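Local coordinates for protein helix-turn-helix transcriptional regulator (Pseudomonas aeruginosa, PDB 5XHX) that probably regulates transcription by binding DNA as a LuxR-family member, and is represented here by its ligand-binding domain, at residues 21-26 with 171-176; 28-33 with 43-48; 47-52 with 133-138; 128-133 with 140-145. One frame throughout, in Å; residues are numbered along the deposited sequence.

Interaction 1. Residues 21-26 with 171-176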
loop_
_atom_site.group_PDB
_atom_site.type_symbol
_atom_site.label_atom_id
_atom_site.label_comp_id
_atom_site.label_asym_id
_atom_site.label_seq_id
_atom_site.Cartn_x
_atom_site.Cartn_y
_atom_site.Cartn_z
ATOM N N GLU A 21 0.790 1.335 6.637
ATOM C CA GLU A 21 1.621 0.856 7.707
ATOM C C GLU A 21 1.003 -0.353 8.426
ATOM O O GLU A 21 1.687 -1.201 8.926
ATOM C CB GLU A 21 1.888 2.008 8.668
ATOM C CG GLU A 21 2.861 1.747 9.749
ATOM C CD GLU A 21 4.263 1.508 9.245
ATOM O OE1 GLU A 21 4.912 0.583 9.749
ATOM O OE2 GLU A 21 4.706 2.223 8.348
ATOM N N ALA A 22 -0.317 -0.413 8.431
ATOM C CA ALA A 22 -1.081 -1.478 9.071
ATOM C C ALA A 22 -1.170 -2.738 8.228
ATOM O O ALA A 22 -1.733 -3.734 8.696
ATOM C CB ALA A 22 -2.495 -0.981 9.391
ATOM N N LEU A 23 -0.613 -2.722 7.015
ATOM C CA LEU A 23 -0.834 -3.802 6.065
ATOM C C LEU A 23 -0.371 -5.151 6.606
ATOM O O LEU A 23 -0.917 -6.188 6.222
ATOM C CB LEU A 23 -0.142 -3.475 4.741
ATOM C CG LEU A 23 -0.352 -4.390 3.521
ATOM C CD1 LEU A 23 -1.834 -4.590 3.178
ATOM C CD2 LEU A 23 0.386 -3.824 2.297
ATOM N N ASP A 24 0.612 -5.165 7.506
ATOM C CA ASP A 24 1.113 -6.408 8.081
ATOM C C ASP A 24 0.757 -6.543 9.553
ATOM O O ASP A 24 1.417 -7.282 10.282
ATOM C CB ASP A 24 2.628 -6.516 7.895
ATOM C CG ASP A 24 3.402 -5.452 8.674
ATOM O OD1 ASP A 24 2.778 -4.550 9.280
ATOM O OD2 ASP A 24 4.651 -5.521 8.668
ATOM N N ARG A 25 -0.262 -5.834 10.008
ATOM C CA ARG A 25 -0.639 -5.802 11.405
ATOM C C ARG A 25 -2.026 -6.409 11.583
ATOM O O ARG A 25 -2.825 -6.446 10.636
ATOM C CB ARG A 25 -0.609 -4.358 11.933
ATOM C CG ARG A 25 0.747 -3.653 11.734
ATOM C CD ARG A 25 1.883 -4.379 12.501
ATOM N NE ARG A 25 1.597 -4.496 13.936
ATOM C CZ ARG A 25 1.717 -3.494 14.809
ATOM N NH1 ARG A 25 2.113 -2.299 14.396
ATOM N NH2 ARG A 25 1.438 -3.677 16.093
ATOM N N PRO A 26 -2.337 -6.918 12.783
ATOM C CA PRO A 26 -3.639 -7.582 12.989
ATOM C C PRO A 26 -4.833 -6.684 12.743
ATOM O O PRO A 26 -5.889 -7.172 12.318
ATOM C CB PRO A 26 -3.579 -8.021 14.462
ATOM C CG PRO A 26 -2.127 -8.094 14.788
ATOM C CD PRO A 26 -1.461 -7.028 13.966
ATOM N N LYS A 171 -5.757 -7.225 -2.044
ATOM C CA LYS A 171 -4.988 -8.312 -2.643
ATOM C C LYS A 171 -3.617 -8.437 -1.983
ATOM O O LYS A 171 -3.166 -9.547 -1.671
ATOM C CB LYS A 171 -4.856 -8.073 -4.154
ATOM C CG LYS A 171 -4.113 -9.166 -4.925
ATOM C CD LYS A 171 -4.699 -10.553 -4.669
ATOM C CE LYS A 171 -4.342 -11.540 -5.781
ATOM N NZ LYS A 171 -5.270 -11.420 -6.955
ATOM N N LYS A 172 -2.960 -7.304 -1.712
ATOM C CA LYS A 172 -1.643 -7.363 -1.086
ATOM C C LYS A 172 -1.733 -7.827 0.361
ATOM O O LYS A 172 -0.824 -8.508 0.850
ATOM C CB LYS A 172 -0.953 -5.996 -1.184
ATOM C CG LYS A 172 -0.535 -5.638 -2.610
ATOM C CD LYS A 172 0.389 -6.715 -3.174
ATOM C CE LYS A 172 0.805 -6.417 -4.605
ATOM N NZ LYS A 172 -0.165 -6.927 -5.617
ATOM N N ARG A 173 -2.835 -7.519 1.046
ATOM C CA ARG A 173 -2.967 -7.965 2.431
ATOM C C ARG A 173 -2.908 -9.489 2.566
ATOM O O ARG A 173 -2.499 -9.983 3.621
ATOM C CB ARG A 173 -4.256 -7.392 3.036
ATOM C CG ARG A 173 -4.704 -8.004 4.359
ATOM C CD ARG A 173 -3.702 -7.820 5.503
ATOM N NE ARG A 173 -4.214 -8.403 6.743
ATOM C CZ ARG A 173 -3.720 -8.171 7.960
ATOM N NH1 ARG A 173 -2.680 -7.365 8.122
ATOM N NH2 ARG A 173 -4.274 -8.744 9.026
ATOM N N ILE A 174 -3.240 -10.242 1.510
ATOM C CA ILE A 174 -3.233 -11.709 1.585
ATOM C C ILE A 174 -1.867 -12.251 1.998
ATOM O O ILE A 174 -1.778 -13.265 2.705
ATOM C CB ILE A 174 -3.669 -12.318 0.239
ATOM C CG1 ILE A 174 -5.157 -12.108 0.023
ATOM C CG2 ILE A 174 -3.335 -13.811 0.184
ATOM C CD1 ILE A 174 -5.971 -12.431 1.235
ATOM N N HIS A 175 -0.800 -11.601 1.574
ATOM C CA HIS A 175 0.536 -11.996 1.946
ATOM C C HIS A 175 0.798 -11.970 3.415
ATOM O O HIS A 175 1.658 -12.657 3.877
ATOM C CB HIS A 175 1.551 -11.137 1.241
ATOM C CG HIS A 175 1.497 -11.287 -0.227
ATOM N ND1 HIS A 175 1.999 -12.387 -0.870
ATOM C CD2 HIS A 175 0.951 -10.511 -1.177
ATOM C CE1 HIS A 175 1.779 -12.275 -2.158
ATOM N NE2 HIS A 175 1.133 -11.150 -2.372
ATOM N N PHE A 176 0.050 -11.182 4.142
ATOM C CA PHE A 176 0.243 -11.106 5.555
ATOM C C PHE A 176 -0.852 -11.797 6.321
ATOM O O PHE A 176 -0.951 -11.629 7.498
ATOM C CB PHE A 176 0.374 -9.666 5.985
ATOM C CG PHE A 176 1.404 -8.906 5.222
ATOM C CD1 PHE A 176 2.729 -9.030 5.531
ATOM C CD2 PHE A 176 1.054 -8.096 4.194
ATOM C CE1 PHE A 176 3.656 -8.371 4.840
ATOM C CE2 PHE A 176 1.992 -7.424 3.500
ATOM C CZ PHE A 176 3.299 -7.563 3.822
#

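Interaction 2. Residues 28-33 with 43-48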
loop_
_atom_site.group_PDB
_atom_site.type_symbol
_atom_site.label_atom_id
_atom_site.label_comp_id
_atom_site.label_asym_id
_atom_site.label_seq_id
_atom_site.Cartn_x
_atom_site.Cartn_y
_atom_site.Cartn_z
ATOM N N PHE A 28 -5.370 -4.419 10.496
ATOM C CA PHE A 28 -5.437 -3.820 9.161
ATOM C C PHE A 28 -6.879 -3.612 8.701
ATOM O O PHE A 28 -7.233 -2.532 8.223
ATOM C CB PHE A 28 -4.691 -4.679 8.144
ATOM C CG PHE A 28 -5.015 -4.321 6.712
ATOM C CD1 PHE A 28 -4.431 -3.202 6.110
ATOM C CD2 PHE A 28 -5.924 -5.084 5.973
ATOM C CE1 PHE A 28 -4.741 -2.855 4.802
ATOM C CE2 PHE A 28 -6.239 -4.737 4.655
ATOM C CZ PHE A 28 -5.640 -3.625 4.070
ATOM N N TRP A 29 -7.725 -4.648 8.804
ATOM C CA TRP A 29 -9.086 -4.520 8.282
ATOM C C TRP A 29 -9.874 -3.461 9.038
ATOM O O TRP A 29 -10.685 -2.741 8.443
ATOM C CB TRP A 29 -9.813 -5.871 8.332
ATOM C CG TRP A 29 -9.205 -6.854 7.401
ATOM C CD1 TRP A 29 -8.440 -7.919 7.733
ATOM C CD2 TRP A 29 -9.263 -6.830 5.964
ATOM N NE1 TRP A 29 -8.045 -8.588 6.605
ATOM C CE2 TRP A 29 -8.542 -7.940 5.505
ATOM C CE3 TRP A 29 -9.895 -6.000 5.029
ATOM C CZ2 TRP A 29 -8.397 -8.233 4.144
ATOM C CZ3 TRP A 29 -9.760 -6.293 3.679
ATOM C CH2 TRP A 29 -9.013 -7.393 3.250
ATOM N N ARG A 30 -9.663 -3.357 10.355
ATOM C CA ARG A 30 -10.298 -2.278 11.107
ATOM C C ARG A 30 -9.884 -0.914 10.568
ATOM O O ARG A 30 -10.725 -0.019 10.421
ATOM C CB ARG A 30 -9.970 -2.385 12.603
ATOM C CG ARG A 30 -10.689 -1.302 13.436
ATOM C CD ARG A 30 -10.388 -1.361 14.945
ATOM N NE ARG A 30 -8.956 -1.346 15.242
ATOM C CZ ARG A 30 -8.229 -0.243 15.432
ATOM N NH1 ARG A 30 -8.790 0.959 15.357
ATOM N NH2 ARG A 30 -6.931 -0.345 15.698
ATOM N N ILE A 31 -8.601 -0.741 10.235
ATOM C CA ILE A 31 -8.146 0.563 9.744
ATOM C C ILE A 31 -8.694 0.836 8.347
ATOM O O ILE A 31 -9.057 1.970 8.022
ATOM C CB ILE A 31 -6.607 0.655 9.773
ATOM C CG1 ILE A 31 -6.078 0.433 11.198
ATOM C CG2 ILE A 31 -6.150 2.041 9.231
ATOM C CD1 ILE A 31 -6.714 1.352 12.216
ATOM N N LEU A 32 -8.773 -0.194 7.502
ATOM C CA LEU A 32 -9.354 -0.007 6.174
ATOM C C LEU A 32 -10.826 0.390 6.266
ATOM O O LEU A 32 -11.270 1.354 5.625
ATOM C CB LEU A 32 -9.166 -1.285 5.344
ATOM C CG LEU A 32 -9.822 -1.291 3.951
ATOM C CD1 LEU A 32 -9.466 -0.036 3.145
ATOM C CD2 LEU A 32 -9.423 -2.546 3.192
ATOM N N ALA A 33 -11.602 -0.329 7.082
ATOM C CA ALA A 33 -13.016 0.016 7.243
ATOM C C ALA A 33 -13.191 1.411 7.834
ATOM O O ALA A 33 -14.107 2.147 7.450
ATOM C CB ALA A 33 -13.707 -1.023 8.133
ATOM N N ASP A 43 -21.195 1.180 9.748
ATOM C CA ASP A 43 -21.471 0.859 11.143
ATOM C C ASP A 43 -20.944 -0.503 11.559
ATOM O O ASP A 43 -20.803 -0.753 12.758
ATOM C CB ASP A 43 -22.975 0.904 11.410
ATOM C CG ASP A 43 -23.553 2.282 11.198
ATOM O OD1 ASP A 43 -22.879 3.257 11.576
ATOM O OD2 ASP A 43 -24.663 2.384 10.637
ATOM N N ASN A 44 -20.682 -1.391 10.608
ATOM C CA ASN A 44 -20.108 -2.694 10.903
ATOM C C ASN A 44 -19.304 -3.109 9.676
ATOM O O ASN A 44 -19.416 -2.507 8.604
ATOM C CB ASN A 44 -21.203 -3.717 11.259
ATOM C CG ASN A 44 -20.729 -4.778 12.267
ATOM O OD1 ASN A 44 -19.571 -5.214 12.239
ATOM N ND2 ASN A 44 -21.637 -5.204 13.162
ATOM N N TRP A 45 -18.473 -4.133 9.844
ATOM C CA TRP A 45 -17.647 -4.585 8.733
ATOM C C TRP A 45 -17.158 -5.986 9.033
ATOM O O TRP A 45 -17.105 -6.412 10.192
ATOM C CB TRP A 45 -16.469 -3.637 8.480
ATOM C CG TRP A 45 -15.649 -3.379 9.698
ATOM C CD1 TRP A 45 -15.793 -2.348 10.588
ATOM C CD2 TRP A 45 -14.567 -4.177 10.177
ATOM N NE1 TRP A 45 -14.857 -2.466 11.595
ATOM C CE2 TRP A 45 -14.102 -3.581 11.367
ATOM C CE3 TRP A 45 -13.954 -5.347 9.722
ATOM C CZ2 TRP A 45 -13.043 -4.105 12.094
ATOM C CZ3 TRP A 45 -12.914 -5.875 10.455
ATOM C CH2 TRP A 45 -12.466 -5.251 11.625
ATOM N N ALA A 46 -16.808 -6.702 7.965
ATOM C CA ALA A 46 -16.187 -8.009 8.083
ATOM C C ALA A 46 -15.296 -8.221 6.867
ATOM O O ALA A 46 -15.612 -7.758 5.770
ATOM C CB ALA A 46 -17.242 -9.118 8.190
ATOM N N ALA A 47 -14.167 -8.895 7.071
ATOM C CA ALA A 47 -13.336 -9.363 5.971
ATOM C C ALA A 47 -13.319 -10.887 5.981
ATOM O O ALA A 47 -13.088 -11.500 7.028
ATOM C CB ALA A 47 -11.909 -8.807 6.070
ATOM N N LEU A 48 -13.551 -11.495 4.821
ATOM C CA LEU A 48 -13.702 -12.944 4.760
ATOM C C LEU A 48 -13.369 -13.437 3.358
ATOM O O LEU A 48 -13.384 -12.676 2.388
ATOM C CB LEU A 48 -15.127 -13.380 5.176
ATOM C CG LEU A 48 -16.390 -13.013 4.375
ATOM C CD1 LEU A 48 -17.653 -13.688 4.993
ATOM C CD2 LEU A 48 -16.621 -11.482 4.297
#

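Interaction 3. Residues 47-52 with 133-138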
loop_
_atom_site.group_PDB
_atom_site.type_symbol
_atom_site.label_atom_id
_atom_site.label_comp_id
_atom_site.label_asym_id
_atom_site.label_seq_id
_atom_site.Cartn_x
_atom_site.Cartn_y
_atom_site.Cartn_z
ATOM N N ALA A 47 -14.167 -8.895 7.071
ATOM C CA ALA A 47 -13.336 -9.363 5.971
ATOM C C ALA A 47 -13.319 -10.887 5.981
ATOM O O ALA A 47 -13.088 -11.500 7.028
ATOM C CB ALA A 47 -11.909 -8.807 6.070
ATOM N N LEU A 48 -13.551 -11.495 4.821
ATOM C CA LEU A 48 -13.702 -12.944 4.760
ATOM C C LEU A 48 -13.369 -13.437 3.358
ATOM O O LEU A 48 -13.384 -12.676 2.388
ATOM C CB LEU A 48 -15.127 -13.380 5.176
ATOM C CG LEU A 48 -16.390 -13.013 4.375
ATOM C CD1 LEU A 48 -17.653 -13.688 4.993
ATOM C CD2 LEU A 48 -16.621 -11.482 4.297
ATOM N N ILE A 49 -13.091 -14.735 3.260
ATOM C CA ILE A 49 -12.842 -15.382 1.981
ATOM C C ILE A 49 -13.934 -16.416 1.746
ATOM O O ILE A 49 -14.096 -17.350 2.543
ATOM C CB ILE A 49 -11.445 -16.018 1.927
ATOM C CG1 ILE A 49 -10.370 -14.933 2.140
ATOM C CG2 ILE A 49 -11.250 -16.758 0.611
ATOM C CD1 ILE A 49 -8.932 -15.502 2.306
ATOM N N PHE A 50 -14.705 -16.219 0.677
ATOM C CA PHE A 50 -15.663 -17.203 0.205
ATOM C C PHE A 50 -14.961 -18.195 -0.724
ATOM O O PHE A 50 -13.962 -17.869 -1.379
ATOM C CB PHE A 50 -16.810 -16.528 -0.554
ATOM C CG PHE A 50 -17.724 -15.689 0.300
ATOM C CD1 PHE A 50 -18.233 -16.168 1.494
ATOM C CD2 PHE A 50 -18.099 -14.414 -0.120
ATOM C CE1 PHE A 50 -19.112 -15.392 2.261
ATOM C CE2 PHE A 50 -18.967 -13.627 0.638
ATOM C CZ PHE A 50 -19.488 -14.111 1.824
ATOM N N SER A 51 -15.506 -19.403 -0.794
ATOM C CA SER A 51 -14.957 -20.454 -1.640
ATOM C C SER A 51 -16.028 -21.522 -1.817
ATOM O O SER A 51 -17.202 -21.305 -1.497
ATOM C CB SER A 51 -13.678 -21.037 -1.034
ATOM O OG SER A 51 -13.985 -21.870 0.078
ATOM N N ASP A 52 -15.619 -22.689 -2.317
ATOM C CA ASP A 52 -16.532 -23.824 -2.391
ATOM C C ASP A 52 -16.633 -24.581 -1.070
ATOM O O ASP A 52 -17.394 -25.547 -0.993
ATOM C CB ASP A 52 -16.118 -24.777 -3.517
ATOM C CG ASP A 52 -16.353 -24.193 -4.899
ATOM O OD1 ASP A 52 -17.134 -23.218 -5.036
ATOM O OD2 ASP A 52 -15.753 -24.709 -5.860
ATOM N N VAL A 133 -12.772 -9.490 -4.321
ATOM C CA VAL A 133 -11.485 -9.632 -4.987
ATOM C C VAL A 133 -11.222 -11.112 -5.221
ATOM O O VAL A 133 -10.897 -11.845 -4.282
ATOM C CB VAL A 133 -10.357 -8.983 -4.171
ATOM C CG1 VAL A 133 -9.003 -9.192 -4.860
ATOM C CG2 VAL A 133 -10.668 -7.493 -3.985
ATOM N N PRO A 134 -11.373 -11.592 -6.453
ATOM C CA PRO A 134 -11.013 -12.983 -6.763
ATOM C C PRO A 134 -9.554 -13.248 -6.418
ATOM O O PRO A 134 -8.669 -12.445 -6.727
ATOM C CB PRO A 134 -11.269 -13.089 -8.274
ATOM C CG PRO A 134 -12.291 -12.033 -8.571
ATOM C CD PRO A 134 -12.026 -10.911 -7.592
ATOM N N LEU A 135 -9.313 -14.359 -5.728
ATOM C CA LEU A 135 -7.953 -14.760 -5.383
ATOM C C LEU A 135 -7.415 -15.826 -6.308
ATOM O O LEU A 135 -6.205 -15.871 -6.564
ATOM C CB LEU A 135 -7.885 -15.282 -3.948
ATOM C CG LEU A 135 -8.138 -14.235 -2.881
ATOM C CD1 LEU A 135 -7.857 -14.795 -1.488
ATOM C CD2 LEU A 135 -7.299 -12.993 -3.178
ATOM N N ASP A 136 -8.294 -16.680 -6.808
ATOM C CA ASP A 136 -7.930 -17.679 -7.791
ATOM C C ASP A 136 -9.235 -18.158 -8.416
ATOM O O ASP A 136 -10.250 -17.453 -8.363
ATOM C CB ASP A 136 -7.105 -18.805 -7.147
ATOM C CG ASP A 136 -7.837 -19.472 -5.999
ATOM O OD1 ASP A 136 -8.844 -20.154 -6.268
ATOM O OD2 ASP A 136 -7.414 -19.317 -4.834
ATOM N N GLY A 137 -9.217 -19.361 -8.989
ATOM C CA GLY A 137 -10.416 -19.872 -9.624
ATOM C C GLY A 137 -11.539 -20.192 -8.659
ATOM O O GLY A 137 -12.692 -20.318 -9.090
ATOM N N GLU A 138 -11.239 -20.328 -7.367
ATOM C CA GLU A 138 -12.278 -20.713 -6.415
ATOM C C GLU A 138 -12.517 -19.709 -5.296
ATOM O O GLU A 138 -13.640 -19.632 -4.794
ATOM C CB GLU A 138 -11.953 -22.074 -5.777
ATOM C CG GLU A 138 -13.073 -22.606 -4.862
ATOM C CD GLU A 138 -12.558 -23.556 -3.800
ATOM O OE1 GLU A 138 -13.253 -23.755 -2.772
ATOM O OE2 GLU A 138 -11.447 -24.101 -3.987
#

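Interaction 4. Residues 128-133 with 140-145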
loop_
_atom_site.group_PDB
_atom_site.type_symbol
_atom_site.label_atom_id
_atom_site.label_comp_id
_atom_site.label_asym_id
_atom_site.label_seq_id
_atom_site.Cartn_x
_atom_site.Cartn_y
_atom_site.Cartn_z
ATOM N N GLU A 128 -25.790 -2.915 2.973
ATOM C CA GLU A 128 -24.478 -3.533 2.890
ATOM C C GLU A 128 -23.873 -3.253 1.525
ATOM O O GLU A 128 -24.583 -3.256 0.516
ATOM C CB GLU A 128 -24.557 -5.054 3.112
ATOM C CG GLU A 128 -23.226 -5.697 3.463
ATOM C CD GLU A 128 -23.325 -7.212 3.679
ATOM O OE1 GLU A 128 -22.266 -7.903 3.663
ATOM O OE2 GLU A 128 -24.461 -7.709 3.844
ATOM N N VAL A 129 -22.554 -3.049 1.497
ATOM C CA VAL A 129 -21.794 -3.147 0.257
ATOM C C VAL A 129 -20.629 -4.075 0.522
ATOM O O VAL A 129 -20.233 -4.299 1.661
ATOM C CB VAL A 129 -21.265 -1.792 -0.271
ATOM C CG1 VAL A 129 -22.398 -0.833 -0.522
ATOM C CG2 VAL A 129 -20.235 -1.204 0.717
ATOM N N GLN A 130 -20.052 -4.582 -0.558
ATOM C CA GLN A 130 -18.919 -5.481 -0.442
ATOM C C GLN A 130 -17.974 -5.245 -1.612
ATOM O O GLN A 130 -18.415 -5.207 -2.763
ATOM C CB GLN A 130 -19.415 -6.933 -0.427
ATOM C CG GLN A 130 -18.419 -7.971 -0.029
ATOM C CD GLN A 130 -19.070 -9.337 0.075
ATOM O OE1 GLN A 130 -19.487 -9.762 1.152
ATOM N NE2 GLN A 130 -19.216 -9.994 -1.053
ATOM N N TYR A 131 -16.681 -5.134 -1.319
ATOM C CA TYR A 131 -15.647 -5.287 -2.340
ATOM C C TYR A 131 -15.287 -6.763 -2.471
ATOM O O TYR A 131 -14.943 -7.398 -1.471
ATOM C CB TYR A 131 -14.389 -4.497 -1.975
ATOM C CG TYR A 131 -14.510 -2.978 -2.045
ATOM C CD1 TYR A 131 -14.277 -2.287 -3.239
ATOM C CD2 TYR A 131 -14.826 -2.244 -0.912
ATOM C CE1 TYR A 131 -14.358 -0.886 -3.285
ATOM C CE2 TYR A 131 -14.903 -0.867 -0.941
ATOM C CZ TYR A 131 -14.667 -0.194 -2.124
ATOM O OH TYR A 131 -14.746 1.168 -2.135
ATOM N N ASN A 132 -15.345 -7.294 -3.699
ATOM C CA ASN A 132 -15.041 -8.698 -4.005
ATOM C C ASN A 132 -13.761 -8.764 -4.817
ATOM O O ASN A 132 -13.701 -8.189 -5.910
ATOM C CB ASN A 132 -16.142 -9.364 -4.832
ATOM C CG ASN A 132 -17.340 -9.734 -4.029
ATOM O OD1 ASN A 132 -17.641 -9.097 -3.026
ATOM N ND2 ASN A 132 -18.029 -10.800 -4.452
ATOM N N VAL A 133 -12.772 -9.490 -4.321
ATOM C CA VAL A 133 -11.485 -9.632 -4.987
ATOM C C VAL A 133 -11.222 -11.112 -5.221
ATOM O O VAL A 133 -10.897 -11.845 -4.282
ATOM C CB VAL A 133 -10.357 -8.983 -4.171
ATOM C CG1 VAL A 133 -9.003 -9.192 -4.860
ATOM C CG2 VAL A 133 -10.668 -7.493 -3.985
ATOM N N THR A 140 -12.644 -16.007 -3.175
ATOM C CA THR A 140 -12.968 -14.592 -3.345
ATOM C C THR A 140 -12.761 -13.892 -2.013
ATOM O O THR A 140 -13.446 -14.209 -1.030
ATOM C CB THR A 140 -14.409 -14.383 -3.821
ATOM O OG1 THR A 140 -14.679 -15.219 -4.949
ATOM C CG2 THR A 140 -14.636 -12.913 -4.227
ATOM N N LEU A 141 -11.822 -12.949 -1.974
ATOM C CA LEU A 141 -11.625 -12.123 -0.788
ATOM C C LEU A 141 -12.641 -10.986 -0.779
ATOM O O LEU A 141 -12.785 -10.259 -1.767
ATOM C CB LEU A 141 -10.198 -11.572 -0.749
ATOM C CG LEU A 141 -9.859 -10.509 0.300
ATOM C CD1 LEU A 141 -9.993 -11.079 1.717
ATOM C CD2 LEU A 141 -8.436 -9.995 0.100
ATOM N N CYS A 142 -13.344 -10.817 0.338
ATOM C CA CYS A 142 -14.440 -9.857 0.383
ATOM C C CYS A 142 -14.313 -8.965 1.601
ATOM O O CYS A 142 -13.997 -9.432 2.702
ATOM C CB CYS A 142 -15.794 -10.556 0.416
ATOM S SG CYS A 142 -16.090 -11.585 -1.020
ATOM N N LEU A 143 -14.567 -7.682 1.397
ATOM C CA LEU A 143 -14.662 -6.724 2.480
ATOM C C LEU A 143 -16.101 -6.245 2.486
ATOM O O LEU A 143 -16.532 -5.546 1.564
ATOM C CB LEU A 143 -13.686 -5.552 2.310
ATOM C CG LEU A 143 -13.961 -4.419 3.309
ATOM C CD1 LEU A 143 -13.767 -4.902 4.766
ATOM C CD2 LEU A 143 -13.079 -3.218 2.994
ATOM N N SER A 144 -16.842 -6.647 3.511
ATOM C CA SER A 144 -18.227 -6.238 3.668
ATOM C C SER A 144 -18.275 -5.005 4.552
ATOM O O SER A 144 -17.608 -4.960 5.586
ATOM C CB SER A 144 -19.054 -7.367 4.301
ATOM O OG SER A 144 -20.131 -6.809 5.044
ATOM N N LEU A 145 -19.041 -4.004 4.135
ATOM C CA LEU A 145 -19.263 -2.801 4.928
ATOM C C LEU A 145 -20.764 -2.681 5.126
ATOM O O LEU A 145 -21.513 -2.573 4.146
ATOM C CB LEU A 145 -18.714 -1.551 4.230
ATOM C CG LEU A 145 -17.267 -1.582 3.735
ATOM C CD1 LEU A 145 -16.984 -0.325 2.898
ATOM C CD2 LEU A 145 -16.291 -1.684 4.885
#

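Interaction 1. Residues 21-26 with 171-176
The loop between helices 11-21 and 28-36 runs close to the end of helix 153-173, beside the second subunit. The CA atoms of L23 and R173 are 5.9 Å apart, and those of D24 and F176 are 5.4 Å apart. R173 CG is anti to the backbone N (chi1 167°) and the chain bends at chi2, which brings the guanidinium to the loop. R173 NH1 donates to L23 O at 2.8 Å and to R25 O at 2.7 Å. L23 O lies in the guanidinium plane, but NH1 sits above the L23 carbonyl plane. R173 NH2 adds a weak bond to R25 O. L23 CD1 also packs on R173 CB at 3.7 Å, and L23 CG on F176 CE2 at 3.8 Å. D24 CB lies over one face of the F176 ring, 3.8 Å from its centroid. H175 of the second subunit meets this ring edge-to-face. The buried guanidinium thus has neutral carbonyls as partners, while R173 NE pairs with the E177 carboxylate, which probably balances its charge.

Interaction 2. Residues 28-33 with 43-48
Two alanine methyls cover two tryptophan rings in exchange: the helix residue W29 takes A47 of the strand, and the strand residue W45 takes A33 of the helix. A47 CB stands over the five-membered ring of W29, 3.5 Å from its centroid. F28 CD2 covers the opposite face of W29, so the indole is held between two carbons. A33 CB lies over the five-membered ring of W45 at 3.6 Å from its centroid. The W45 side chain leaves with CG between the backbone N and the carbonyl carbon (chi1 53°), which turns the indole along the helix surface. Its six-membered ring reaches back one turn, where W45 CZ2 is 3.4 Å from R30 CA. W29 CB touches W45 CZ3 at 3.8 Å. The contact is apolar, and W29 NE1 finds its acceptor in E177. D43 and N44 form a classic beta bulge opposite G146. Helix 28-33 and strand 44-48 run at 133° to each other, with their axes 9.0 Å apart. M170 and R173 of helix 153-173 pack on W29. S59 of strand 56-60 touches both tryptophan side chains. L141 and L143 of strand 140-147 touch W29, and L145 touches W45.

Interaction 3. Residues 47-52 with 133-138
E138 OE1 accepts a short bond from D52 N, at 2.6 Å with an N-H...O angle of 148°. The oxygen uses its anti lone pair, the one away from the other carboxylate oxygen. E138 CG stands anti to the backbone N (chi1 -175°) and the chain stays extended, which carries the carboxylate across to the end of the 47-52 segment. D52 CB lies 3.1 Å from E138 OE1, and S51 CB is also close. S51 CA makes a nearly straight CA-H...O contact with E138 O. The carboxylates of D52 and E138 are like charges, with D52 OD2 4.1 Å from E138 OE1. R92 NH1, in a salt bridge with D52 OD1, may offset part of this charge; it also bonds to the backbone O of E138. Farther along, I49 CD1 meets L135 CD1 at 4.0 Å, the two side chains crossing at about a right angle. D136 OD1 accepts from E138 N at 2.6 Å, while D136 OD2 pairs with R139. The bond from E138 N to D136 OD1 makes an Asx turn. It lies in the turn of the beta hairpin formed by strands 127-134 and 140-147, which here leans against the chain leaving strand 44-50.

Interaction 4. Residues 128-133 with 140-145
Q130 reaches across C142 on the neighbouring strand. CG is anti to the backbone N (chi1 -168°), and the chain runs extended over the strand 140-145. Q130 CB is 3.8 Å from L143 O, and Q130 CG comes to 3.5 Å from the same oxygen. Q130 CD rests on C142 CB at 3.5 Å. At the tip, Q130 OE1 is 3.8 Å from C142 CB, with S144 CB slightly farther. Q130 NE2 lies 3.5 Å from C142 SG and donates to N132 OD1 at 2.7 Å, with an angle of 156°. That bond fixes the rotation of the amide. On the same side of the sheet, S144 OG donates to E128 OE1 at 2.8 Å, approaching from above the carboxylate plane. Six backbone bonds join the strands, two each at the pairs V129 with L145, Y131 with L143, and V133 with L141. The side chains of these pairs lie on the other face. There L145 CD1 touches the edge of the Y131 ring at CE2, 4.4 Å away. Y131 OH bonds to F159 O in helix 153-173. The hairpin therefore has two chemically distinct buried faces. One is largely apolar toward helices 28-36 and 153-173. The other is rich in polar groups, several of which satisfy one another.

How the interactions relate
Interactions 2 and 4 lie on one five-stranded antiparallel sheet, and interaction 3 at the ends of its strands. Strand 44-50 serves interactions 2 and 3, and strand 127-134 serves interactions 3 and 4. Strand 140-147 lies between these two, and backbone bonds from A46, L48 and F50 join it to strand 44-50. The centre of interaction 4 is about 10 Å from those of interactions 2 and 3. Interaction 1 borders the second subunit; its centre is about 13 Å from that of interaction 2. Within the chain, R173 packs on F28 and W29. Interaction 1 encloses the other three: 2 closes before 4 opens, while 3 and 4 cross. The N-terminal helices, sheet and last helix are thus tied into one domain.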